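DNA translocase coupling protein (Clostridium perfringens, PDB 6O1W) probably binds ATP and DNA and drives DNA transfer during plasmid conjugation, represented here by part of its chain with the FtsK/SpoIIIE-family region. Local coordinates at residues G258-L263 and I272-G277; K204-S209 and R268-N273; K284-Q289 and E309-N314; I74-G77 and I82-I85. One frame throughout, in Å; residues are numbered along the deposited sequence.

Contact 1: residues G258-L263 and I272-G277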
loop_
_atom_site.group_PDB
_atom_site.type_symbol
_atom_site.label_atom_id
_atom_site.label_comp_id
_atom_site.label_asym_id
_atom_site.label_seq_id
_atom_site.Cartn_x
_atom_site.Cartn_y
_atom_site.Cartn_z
ATOM N N GLY A 258 -20.610 -8.976 7.692
ATOM C CA GLY A 258 -20.559 -10.339 8.196
ATOM C C GLY A 258 -19.990 -11.264 7.131
ATOM O O GLY A 258 -19.157 -12.133 7.443
ATOM N N TYR A 259 -20.372 -11.029 5.845
ATOM C CA TYR A 259 -19.856 -11.828 4.734
ATOM C C TYR A 259 -18.385 -11.519 4.426
ATOM O O TYR A 259 -17.617 -12.445 4.180
ATOM C CB TYR A 259 -20.704 -11.697 3.463
ATOM C CG TYR A 259 -22.177 -12.033 3.581
ATOM C CD1 TYR A 259 -22.613 -13.087 4.384
ATOM C CD2 TYR A 259 -23.120 -11.386 2.789
ATOM C CE1 TYR A 259 -23.959 -13.449 4.433
ATOM C CE2 TYR A 259 -24.465 -11.730 2.842
ATOM C CZ TYR A 259 -24.883 -12.756 3.668
ATOM O OH TYR A 259 -26.217 -13.085 3.704
ATOM N N THR A 260 -17.997 -10.233 4.451
ATOM C CA THR A 260 -16.625 -9.769 4.184
ATOM C C THR A 260 -15.655 -10.302 5.228
ATOM O O THR A 260 -14.587 -10.793 4.854
ATOM C CB THR A 260 -16.574 -8.235 4.048
ATOM O OG1 THR A 260 -17.437 -7.860 2.980
ATOM C CG2 THR A 260 -15.178 -7.723 3.707
ATOM N N SER A 261 -16.051 -10.244 6.518
ATOM C CA SER A 261 -15.287 -10.718 7.670
ATOM C C SER A 261 -15.014 -12.194 7.573
ATOM O O SER A 261 -13.869 -12.596 7.739
ATOM C CB SER A 261 -16.033 -10.426 8.976
ATOM O OG SER A 261 -16.054 -9.028 9.199
ATOM N N THR A 262 -16.064 -13.000 7.290
ATOM C CA THR A 262 -15.995 -14.463 7.114
ATOM C C THR A 262 -15.068 -14.777 5.932
ATOM O O THR A 262 -14.220 -15.676 6.029
ATOM C CB THR A 262 -17.411 -15.033 6.904
ATOM O OG1 THR A 262 -18.184 -14.718 8.052
ATOM C CG2 THR A 262 -17.430 -16.552 6.662
ATOM N N LEU A 263 -15.219 -14.024 4.828
ATOM C CA LEU A 263 -14.372 -14.221 3.654
ATOM C C LEU A 263 -12.918 -13.969 3.997
ATOM O O LEU A 263 -12.093 -14.836 3.749
ATOM C CB LEU A 263 -14.770 -13.272 2.529
ATOM C CG LEU A 263 -15.495 -13.809 1.325
ATOM C CD1 LEU A 263 -15.560 -12.717 0.256
ATOM C CD2 LEU A 263 -14.838 -15.082 0.772
ATOM N N ILE A 272 -9.556 -17.077 -3.015
ATOM C CA ILE A 272 -10.465 -15.942 -3.116
ATOM C C ILE A 272 -9.732 -14.784 -2.408
ATOM O O ILE A 272 -9.544 -14.823 -1.180
ATOM C CB ILE A 272 -11.886 -16.199 -2.555
ATOM C CG1 ILE A 272 -12.510 -17.505 -3.138
ATOM C CG2 ILE A 272 -12.782 -14.955 -2.762
ATOM C CD1 ILE A 272 -13.885 -17.859 -2.716
ATOM N N ASN A 273 -9.332 -13.755 -3.182
ATOM C CA ASN A 273 -8.535 -12.636 -2.696
ATOM C C ASN A 273 -9.233 -11.282 -2.709
ATOM O O ASN A 273 -9.828 -10.881 -3.710
ATOM C CB ASN A 273 -7.213 -12.560 -3.474
ATOM C CG ASN A 273 -6.542 -13.908 -3.606
ATOM O OD1 ASN A 273 -6.510 -14.490 -4.670
ATOM N ND2 ASN A 273 -6.012 -14.444 -2.528
ATOM N N LEU A 274 -9.155 -10.583 -1.576
ATOM C CA LEU A 274 -9.737 -9.240 -1.416
ATOM C C LEU A 274 -8.662 -8.176 -1.590
ATOM O O LEU A 274 -7.627 -8.266 -0.925
ATOM C CB LEU A 274 -10.395 -9.095 -0.029
ATOM C CG LEU A 274 -11.623 -9.958 0.206
ATOM C CD1 LEU A 274 -11.955 -10.055 1.689
ATOM C CD2 LEU A 274 -12.818 -9.452 -0.585
ATOM N N CYS A 275 -8.890 -7.208 -2.492
ATOM C CA CYS A 275 -8.012 -6.057 -2.747
ATOM C C CYS A 275 -8.851 -4.853 -2.426
ATOM O O CYS A 275 -9.780 -4.517 -3.179
ATOM C CB CYS A 275 -7.499 -6.019 -4.188
ATOM S SG CYS A 275 -6.360 -7.364 -4.606
ATOM N N ILE A 276 -8.574 -4.244 -1.266
ATOM C CA ILE A 276 -9.376 -3.153 -0.714
ATOM C C ILE A 276 -8.694 -1.791 -0.758
ATOM O O ILE A 276 -7.582 -1.642 -0.265
ATOM C CB ILE A 276 -9.799 -3.487 0.742
ATOM C CG1 ILE A 276 -10.338 -4.923 0.893
ATOM C CG2 ILE A 276 -10.805 -2.452 1.273
ATOM C CD1 ILE A 276 -10.304 -5.445 2.317
ATOM N N GLY A 277 -9.411 -0.795 -1.262
ATOM C CA GLY A 277 -8.969 0.592 -1.250
ATOM C C GLY A 277 -9.661 1.361 -0.138
ATOM O O GLY A 277 -10.842 1.120 0.160
#
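Helix 247-266 packs against a central parallel strand of the P-loop NTPase core here, and the join is made by Leu263 and Thr260 with Ile272 and Leu274. The helix leads into strand 272-278 after a short connection, and the axes of segments 258-263 and 272-277 make an angle of 118° between their N-to-C directions, 10.3 Å apart at their closest. Leu263 divides its two methyls between two strand residues. Its CD2 meets Ile272 CG2 at 4.1 Å, the two side chains crossing at about a right angle, while Leu263 CD1 lies 4.3 Å from Leu274 CD2. With CG2 anti to the backbone N (chi1 -51°), Ile272 turns that methyl to Leu263. One turn earlier, Thr260 meets the other methyl of Leu274: CD1 of that leucine is 4.2 Å from Thr260 O and 4.5 Å from Thr260 CG2. The Thr260 hydroxyl is engaged by Ile256 O, within the helix, while CG2 faces the leucine. The segments meet directly by van der Waals packing, without a hydrogen bond between them. Ser267 OG, in the connection, is probably shared as a donor between Leu263 O and Ile272 O. Leu263 also touches Leu195 of helix 185-209, and Leu274 leans on Val231 and Ile233 of the adjoining strand 229-233, while backbone bonds tie Leu274 to Ile132 in strand 132-135.

Contact 2: residues K204-S209 and R268-N273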
loop_
_atom_site.group_PDB
_atom_site.type_symbol
_atom_site.label_atom_id
_atom_site.label_comp_id
_atom_site.label_asym_id
_atom_site.label_seq_id
_atom_site.Cartn_x
_atom_site.Cartn_y
_atom_site.Cartn_z
ATOM N N LYS A 204 -14.848 -27.218 1.716
ATOM C CA LYS A 204 -15.435 -28.568 1.756
ATOM C C LYS A 204 -14.610 -29.488 0.818
ATOM O O LYS A 204 -14.222 -30.583 1.228
ATOM C CB LYS A 204 -16.917 -28.466 1.307
ATOM C CG LYS A 204 -17.753 -29.714 1.443
ATOM C CD LYS A 204 -19.220 -29.439 1.012
ATOM C CE LYS A 204 -20.105 -30.667 1.112
ATOM N NZ LYS A 204 -19.688 -31.732 0.144
ATOM N N LEU A 205 -14.275 -28.997 -0.392
ATOM C CA LEU A 205 -13.456 -29.734 -1.363
ATOM C C LEU A 205 -12.039 -30.013 -0.836
ATOM O O LEU A 205 -11.537 -31.125 -0.986
ATOM C CB LEU A 205 -13.406 -28.998 -2.713
ATOM C CG LEU A 205 -14.712 -28.979 -3.536
ATOM C CD1 LEU A 205 -14.589 -28.018 -4.730
ATOM C CD2 LEU A 205 -15.105 -30.403 -4.024
ATOM N N LEU A 206 -11.436 -29.035 -0.133
ATOM C CA LEU A 206 -10.112 -29.183 0.494
ATOM C C LEU A 206 -10.115 -30.206 1.612
ATOM O O LEU A 206 -9.228 -31.061 1.628
ATOM C CB LEU A 206 -9.576 -27.828 0.990
ATOM C CG LEU A 206 -9.423 -26.745 -0.095
ATOM C CD1 LEU A 206 -8.893 -25.451 0.496
ATOM C CD2 LEU A 206 -8.516 -27.216 -1.225
ATOM N N ARG A 207 -11.115 -30.179 2.520
ATOM C CA ARG A 207 -11.181 -31.175 3.612
ATOM C C ARG A 207 -11.366 -32.568 3.046
ATOM O O ARG A 207 -10.621 -33.475 3.398
ATOM C CB ARG A 207 -12.342 -30.897 4.595
ATOM C CG ARG A 207 -12.178 -29.627 5.426
ATOM C CD ARG A 207 -13.185 -29.544 6.566
ATOM N NE ARG A 207 -14.561 -29.549 6.072
ATOM C CZ ARG A 207 -15.227 -28.469 5.671
ATOM N NH1 ARG A 207 -14.665 -27.277 5.726
ATOM N NH2 ARG A 207 -16.462 -28.582 5.201
ATOM N N GLU A 208 -12.350 -32.736 2.154
ATOM C CA GLU A 208 -12.689 -34.037 1.562
ATOM C C GLU A 208 -11.563 -34.689 0.759
ATOM O O GLU A 208 -11.457 -35.909 0.764
ATOM C CB GLU A 208 -13.967 -33.922 0.703
ATOM C CG GLU A 208 -15.207 -33.654 1.559
ATOM C CD GLU A 208 -16.424 -33.089 0.840
ATOM O OE1 GLU A 208 -16.336 -32.737 -0.362
ATOM O OE2 GLU A 208 -17.487 -33.009 1.495
ATOM N N SER A 209 -10.764 -33.887 0.046
ATOM C CA SER A 209 -9.692 -34.407 -0.806
ATOM C C SER A 209 -8.344 -34.453 -0.105
ATOM O O SER A 209 -7.385 -34.944 -0.695
ATOM C CB SER A 209 -9.576 -33.557 -2.073
ATOM O OG SER A 209 -9.168 -32.228 -1.791
ATOM N N ARG A 268 -7.999 -18.082 3.047
ATOM C CA ARG A 268 -6.547 -18.250 2.955
ATOM C C ARG A 268 -6.117 -19.261 1.875
ATOM O O ARG A 268 -5.288 -18.936 1.042
ATOM C CB ARG A 268 -5.998 -18.734 4.313
ATOM C CG ARG A 268 -6.801 -18.299 5.535
ATOM C CD ARG A 268 -5.993 -17.293 6.316
ATOM N NE ARG A 268 -6.634 -15.985 6.283
ATOM C CZ ARG A 268 -5.992 -14.823 6.221
ATOM N NH1 ARG A 268 -4.665 -14.789 6.159
ATOM N NH2 ARG A 268 -6.667 -13.692 6.214
ATOM N N ALA A 269 -6.699 -20.471 1.895
ATOM C CA ALA A 269 -6.371 -21.613 1.045
ATOM C C ALA A 269 -7.255 -21.792 -0.188
ATOM O O ALA A 269 -6.919 -22.599 -1.058
ATOM C CB ALA A 269 -6.421 -22.888 1.889
ATOM N N THR A 270 -8.381 -21.081 -0.254
ATOM C CA THR A 270 -9.403 -21.248 -1.302
ATOM C C THR A 270 -9.202 -20.396 -2.579
ATOM O O THR A 270 -9.956 -20.555 -3.544
ATOM C CB THR A 270 -10.777 -21.008 -0.704
ATOM O OG1 THR A 270 -10.822 -19.672 -0.247
ATOM C CG2 THR A 270 -11.110 -21.972 0.455
ATOM N N GLY A 271 -8.198 -19.523 -2.601
ATOM C CA GLY A 271 -7.943 -18.734 -3.798
ATOM C C GLY A 271 -9.005 -17.681 -4.066
ATOM O O GLY A 271 -9.326 -17.409 -5.217
ATOM N N ILE A 272 -9.556 -17.077 -3.015
ATOM C CA ILE A 272 -10.465 -15.942 -3.116
ATOM C C ILE A 272 -9.732 -14.784 -2.408
ATOM O O ILE A 272 -9.544 -14.823 -1.180
ATOM C CB ILE A 272 -11.886 -16.199 -2.555
ATOM C CG1 ILE A 272 -12.510 -17.505 -3.138
ATOM C CG2 ILE A 272 -12.782 -14.955 -2.762
ATOM C CD1 ILE A 272 -13.885 -17.859 -2.716
ATOM N N ASN A 273 -9.332 -13.755 -3.182
ATOM C CA ASN A 273 -8.535 -12.636 -2.696
ATOM C C ASN A 273 -9.233 -11.282 -2.709
ATOM O O ASN A 273 -9.828 -10.881 -3.710
ATOM C CB ASN A 273 -7.213 -12.560 -3.474
ATOM C CG ASN A 273 -6.542 -13.908 -3.606
ATOM O OD1 ASN A 273 -6.510 -14.490 -4.670
ATOM N ND2 ASN A 273 -6.012 -14.444 -2.528
#
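Apolar contact between Leu206, near the C-terminal end of helix 185-209, and Ala269 and Thr270 joins a long helix to the turn leading into strand 272-278, an interior strand of the P-loop NTPase core sheet. All of it passes through one methyl. Leu206 CD1 lies 3.8 Å from Ala269 CB and equally close, at 3.8 Å, to the backbone oxygen Ala269 O, covering the alanine on both its side chain and its carbonyl. With CG anti to its carbonyl carbon (chi1 -59°) and an extended second torsion, the leucine carries this methyl out from the helix to the turn. The cluster is extended by Tyr217 of helix 214-220, which touches Leu206, and a backbone bond ties Ala269 to Ile214 at the start of that helix.

No hydrogen bond links the two segments directly, but polar groups tie the turn to the preceding part of the same long helix. Thr270 OG1 is bonded to Asn199 OD1, and Thr270 O to Arg202 NH1. Gly271 then takes a positive phi (70°), which favours glycine, as the chain turns into the strand.

The threonine thus serves both kinds of interaction: its first torsion (chi1 62°) directs OG1 to Asn199 and CG2 to the leucine, where Thr270 CG2 is 4.1 Å from Leu206 CD1.

Contact 3: residues K284-Q289 and E309-N314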
loop_
_atom_site.group_PDB
_atom_site.type_symbol
_atom_site.label_atom_id
_atom_site.label_comp_id
_atom_site.label_asym_id
_atom_site.label_seq_id
_atom_site.Cartn_x
_atom_site.Cartn_y
_atom_site.Cartn_z
ATOM N N LYS A 284 -13.805 2.887 12.327
ATOM C CA LYS A 284 -15.127 2.315 12.036
ATOM C C LYS A 284 -15.115 1.557 10.723
ATOM O O LYS A 284 -15.938 0.651 10.537
ATOM C CB LYS A 284 -16.195 3.413 11.963
ATOM C CG LYS A 284 -16.815 3.792 13.309
ATOM C CD LYS A 284 -17.005 5.316 13.467
ATOM C CE LYS A 284 -17.875 6.000 12.424
ATOM N NZ LYS A 284 -17.289 7.296 11.976
ATOM N N VAL A 285 -14.191 1.935 9.806
ATOM C CA VAL A 285 -14.065 1.357 8.465
ATOM C C VAL A 285 -12.973 0.295 8.449
ATOM O O VAL A 285 -13.234 -0.826 8.020
ATOM C CB VAL A 285 -13.904 2.473 7.387
ATOM C CG1 VAL A 285 -13.451 1.919 6.031
ATOM C CG2 VAL A 285 -15.206 3.275 7.241
ATOM N N ILE A 286 -11.763 0.640 8.921
ATOM C CA ILE A 286 -10.646 -0.310 9.057
ATOM C C ILE A 286 -10.743 -0.814 10.500
ATOM O O ILE A 286 -10.078 -0.289 11.393
ATOM C CB ILE A 286 -9.264 0.326 8.759
ATOM C CG1 ILE A 286 -9.251 1.045 7.381
ATOM C CG2 ILE A 286 -8.133 -0.737 8.910
ATOM C CD1 ILE A 286 -7.961 1.868 7.063
ATOM N N THR A 287 -11.652 -1.762 10.731
ATOM C CA THR A 287 -11.904 -2.325 12.055
ATOM C C THR A 287 -10.769 -3.289 12.460
ATOM O O THR A 287 -9.830 -3.519 11.679
ATOM C CB THR A 287 -13.261 -3.066 12.056
ATOM O OG1 THR A 287 -13.215 -4.127 11.098
ATOM C CG2 THR A 287 -14.466 -2.141 11.793
ATOM N N GLY A 288 -10.892 -3.852 13.669
ATOM C CA GLY A 288 -9.977 -4.850 14.206
ATOM C C GLY A 288 -10.091 -6.157 13.443
ATOM O O GLY A 288 -9.095 -6.846 13.266
ATOM N N GLN A 289 -11.292 -6.486 12.941
ATOM C CA GLN A 289 -11.500 -7.702 12.149
ATOM C C GLN A 289 -10.758 -7.599 10.800
ATOM O O GLN A 289 -10.096 -8.559 10.400
ATOM C CB GLN A 289 -12.994 -7.983 11.945
ATOM C CG GLN A 289 -13.265 -9.315 11.241
ATOM C CD GLN A 289 -13.856 -10.389 12.133
ATOM O OE1 GLN A 289 -14.685 -10.123 13.017
ATOM N NE2 GLN A 289 -13.461 -11.641 11.895
ATOM N N GLU A 309 -1.611 5.119 12.117
ATOM C CA GLU A 309 -1.810 4.060 13.129
ATOM C C GLU A 309 -2.978 3.143 12.793
ATOM O O GLU A 309 -2.899 1.941 13.033
ATOM C CB GLU A 309 -2.000 4.637 14.536
ATOM C CG GLU A 309 -0.687 4.969 15.222
ATOM C CD GLU A 309 -0.795 5.522 16.631
ATOM O OE1 GLU A 309 -1.918 5.879 17.060
ATOM O OE2 GLU A 309 0.255 5.601 17.308
ATOM N N ILE A 310 -4.061 3.698 12.229
ATOM C CA ILE A 310 -5.213 2.878 11.830
ATOM C C ILE A 310 -4.778 1.863 10.741
ATOM O O ILE A 310 -5.118 0.683 10.839
ATOM C CB ILE A 310 -6.408 3.761 11.382
ATOM C CG1 ILE A 310 -7.019 4.511 12.590
ATOM C CG2 ILE A 310 -7.478 2.905 10.680
ATOM C CD1 ILE A 310 -7.669 5.875 12.270
ATOM N N VAL A 311 -3.978 2.312 9.745
ATOM C CA VAL A 311 -3.533 1.461 8.633
ATOM C C VAL A 311 -2.412 0.492 9.026
ATOM O O VAL A 311 -2.522 -0.706 8.770
ATOM C CB VAL A 311 -3.127 2.308 7.400
ATOM C CG1 VAL A 311 -2.600 1.437 6.253
ATOM C CG2 VAL A 311 -4.283 3.176 6.923
ATOM N N LEU A 312 -1.323 1.029 9.614
ATOM C CA LEU A 312 -0.056 0.347 9.887
ATOM C C LEU A 312 0.247 -0.026 11.318
ATOM O O LEU A 312 1.237 -0.740 11.551
ATOM C CB LEU A 312 1.082 1.296 9.418
ATOM C CG LEU A 312 1.085 1.703 7.949
ATOM C CD1 LEU A 312 2.091 2.811 7.708
ATOM C CD2 LEU A 312 1.363 0.497 7.014
ATOM N N SER A 313 -0.513 0.536 12.282
ATOM C CA SER A 313 -0.293 0.441 13.738
ATOM C C SER A 313 1.122 0.985 14.132
ATOM O O SER A 313 1.750 0.542 15.095
ATOM C CB SER A 313 -0.624 -0.936 14.314
ATOM O OG SER A 313 0.216 -1.962 13.831
ATOM N N ASN A 314 1.565 2.012 13.386
ATOM C CA ASN A 314 2.752 2.856 13.615
ATOM C C ASN A 314 2.455 4.225 12.944
ATOM O O ASN A 314 1.461 4.334 12.224
ATOM C CB ASN A 314 4.067 2.206 13.142
ATOM C CG ASN A 314 4.201 2.023 11.658
ATOM O OD1 ASN A 314 4.027 2.950 10.876
ATOM N ND2 ASN A 314 4.556 0.821 11.230
#
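Ile286 and Ile310 meet at an oblique angle, bringing the chain just before helix 288-293 against the last turn of helix 305-312, beside the parallel strands of the P-loop NTPase core. Ile310 offers a single methyl, CG2, which lies against the Ile286 side chain near its root: Ile310 CG2 is 3.7 Å from Ile286 CB. The same Ile310 CG2 is 3.8 Å from Ile286 CD1, so this methyl is met by both the base and the end of the opposing side chain. Ile286 has CG1 anti to its carbonyl carbon (chi1 -53°) and extends through chi2, which brings CD1 on to a second partner. There Ile286 CD1 touches Val311 CG2 at 3.9 Å, again on a slanting approach, although the Val311 side chain starts out away from segment 284-289.

No hydrogen bond spans the segments. Pro281 touches both Ile286 and Val311. Ile286 also touches Leu133, and Val311 touches Ala135, both in strand 132-135, with Cys299 of strand 296-299 against Val311 as well. The side chain of Val311 lies about 7 Å from Gly136, in the predicted ATP-binding loop, without touching it. Val311 O is hydrogen-bonded to Arg297 NH1. On the other branch of the central isoleucine, Ile286 CG2 lies 3.9 Å from Ile310 O, a contact between a methyl and a backbone oxygen.

Contact 4: residues I74-G77 and I82-I85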
loop_
_atom_site.group_PDB
_atom_site.type_symbol
_atom_site.label_atom_id
_atom_site.label_comp_id
_atom_site.label_asym_id
_atom_site.label_seq_id
_atom_site.Cartn_x
_atom_site.Cartn_y
_atom_site.Cartn_z
ATOM N N ILE A 74 13.238 20.325 7.324
ATOM C CA ILE A 74 14.031 20.871 8.423
ATOM C C ILE A 74 13.027 21.540 9.344
ATOM O O ILE A 74 12.206 22.324 8.875
ATOM C CB ILE A 74 15.211 21.802 8.027
ATOM C CG1 ILE A 74 16.120 21.134 6.972
ATOM C CG2 ILE A 74 16.029 22.180 9.269
ATOM C CD1 ILE A 74 17.612 21.757 6.783
ATOM N N GLU A 75 13.036 21.184 10.626
ATOM C CA GLU A 75 12.148 21.799 11.623
ATOM C C GLU A 75 12.905 22.244 12.867
ATOM O O GLU A 75 13.918 21.642 13.227
ATOM C CB GLU A 75 10.959 20.876 11.985
ATOM C CG GLU A 75 11.306 19.643 12.809
ATOM C CD GLU A 75 10.150 18.723 13.163
ATOM O OE1 GLU A 75 9.986 17.683 12.482
ATOM O OE2 GLU A 75 9.421 19.031 14.134
ATOM N N GLN A 76 12.398 23.283 13.539
ATOM C CA GLN A 76 12.948 23.754 14.800
ATOM C C GLN A 76 12.508 22.742 15.871
ATOM O O GLN A 76 11.373 22.267 15.832
ATOM C CB GLN A 76 12.407 25.158 15.133
ATOM C CG GLN A 76 13.233 25.905 16.190
ATOM C CD GLN A 76 14.394 26.655 15.586
ATOM O OE1 GLN A 76 15.541 26.191 15.578
ATOM N NE2 GLN A 76 14.130 27.842 15.077
ATOM N N GLY A 77 13.420 22.378 16.766
ATOM C CA GLY A 77 13.149 21.452 17.860
ATOM C C GLY A 77 12.600 22.176 19.076
ATOM O O GLY A 77 11.920 23.202 18.924
ATOM N N ILE A 82 17.945 24.175 18.454
ATOM C CA ILE A 82 17.797 22.812 17.941
ATOM C C ILE A 82 17.114 22.758 16.585
ATOM O O ILE A 82 16.010 23.284 16.424
ATOM C CB ILE A 82 17.071 21.888 18.991
ATOM C CG1 ILE A 82 17.807 21.842 20.380
ATOM C CG2 ILE A 82 16.786 20.469 18.461
ATOM C CD1 ILE A 82 19.170 21.084 20.467
ATOM N N VAL A 83 17.758 22.076 15.623
ATOM C CA VAL A 83 17.160 21.803 14.314
ATOM C C VAL A 83 17.100 20.306 14.118
ATOM O O VAL A 83 17.977 19.575 14.586
ATOM C CB VAL A 83 17.746 22.549 13.079
ATOM C CG1 VAL A 83 17.705 24.060 13.278
ATOM C CG2 VAL A 83 19.148 22.068 12.738
ATOM N N ILE A 84 16.041 19.854 13.486
ATOM C CA ILE A 84 15.769 18.446 13.228
ATOM C C ILE A 84 15.586 18.322 11.734
ATOM O O ILE A 84 14.711 18.987 11.170
ATOM C CB ILE A 84 14.495 17.974 13.991
ATOM C CG1 ILE A 84 14.652 18.158 15.528
ATOM C CG2 ILE A 84 14.126 16.523 13.590
ATOM C CD1 ILE A 84 13.396 17.958 16.385
ATOM N N ILE A 85 16.417 17.489 11.100
ATOM C CA ILE A 85 16.379 17.273 9.659
ATOM C C ILE A 85 15.861 15.862 9.419
ATOM O O ILE A 85 16.351 14.915 10.053
ATOM C CB ILE A 85 17.797 17.450 9.046
ATOM C CG1 ILE A 85 18.418 18.825 9.400
ATOM C CG2 ILE A 85 17.802 17.200 7.507
ATOM C CD1 ILE A 85 19.900 18.947 9.079
HETATM O O HOH W 1 12.344 17.921 10.100
#
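Strands 74-76 and 82-85 run antiparallel, with Glu75 and Ile84 forming a hydrogen-bonded pair: Glu75 N to Ile84 O and Ile84 N to Glu75 O are both 2.8 Å. A third bond, Gly77 N to Ile82 O, is also 2.8 Å and nearly straight at the hydrogen (174°), yet Gly77, just past the strand end, donates from 47° above the carbonyl plane and off the lone pairs. Ile74 with Ile85 and Gln76 with Val83 are the flanking non-hydrogen-bonded pairs. This is a beta hairpin in the four-stranded antiparallel sheet, where 69-76 is an outermost strand and 82-89 also pairs with 43-48. On one face Ile74 and Ile85 run alongside each other in the same direction, with Ile74 CD1 4.0 Å from Ile85 CG1; Ile53 of helix 53-58 covers Ile74 and Val83 there. On the other face Glu75 slants over Ile84. Its CG, between the backbone N and the carbonyl carbon (chi1 71°), comes 3.8 Å from Ile84 CB. A water donates to Ile84 O at 2.8 Å and, weakly, to Glu75 OE1. Having no side chain, Gly77 lets its CA pass within 3.8 Å of both Ile82 CG2 and Ile84 CD1.

Contact 4 comes first along the chain, in the hairpin of the separate four-stranded sheet, and its centre is about 43 Å from that of contact 1 and about 54 Å from that of contact 2, on the opposite side of the chain's centre. The other three gather around the ten-stranded mixed sheet. Contact 2 opens before contact 1, and both close on strand 272-278, where their segments overlap at Ile272 and Asn273; their centres are about 15 Å apart. Contact 3 follows, its centre about 15 Å from that of contact 1, with Ser261 OG packed against Gln289 CG at 3.5 Å. Contacts 1 to 3 pack helices, turns and strands of the probable nucleotide-binding core together, apart from the smaller sheet.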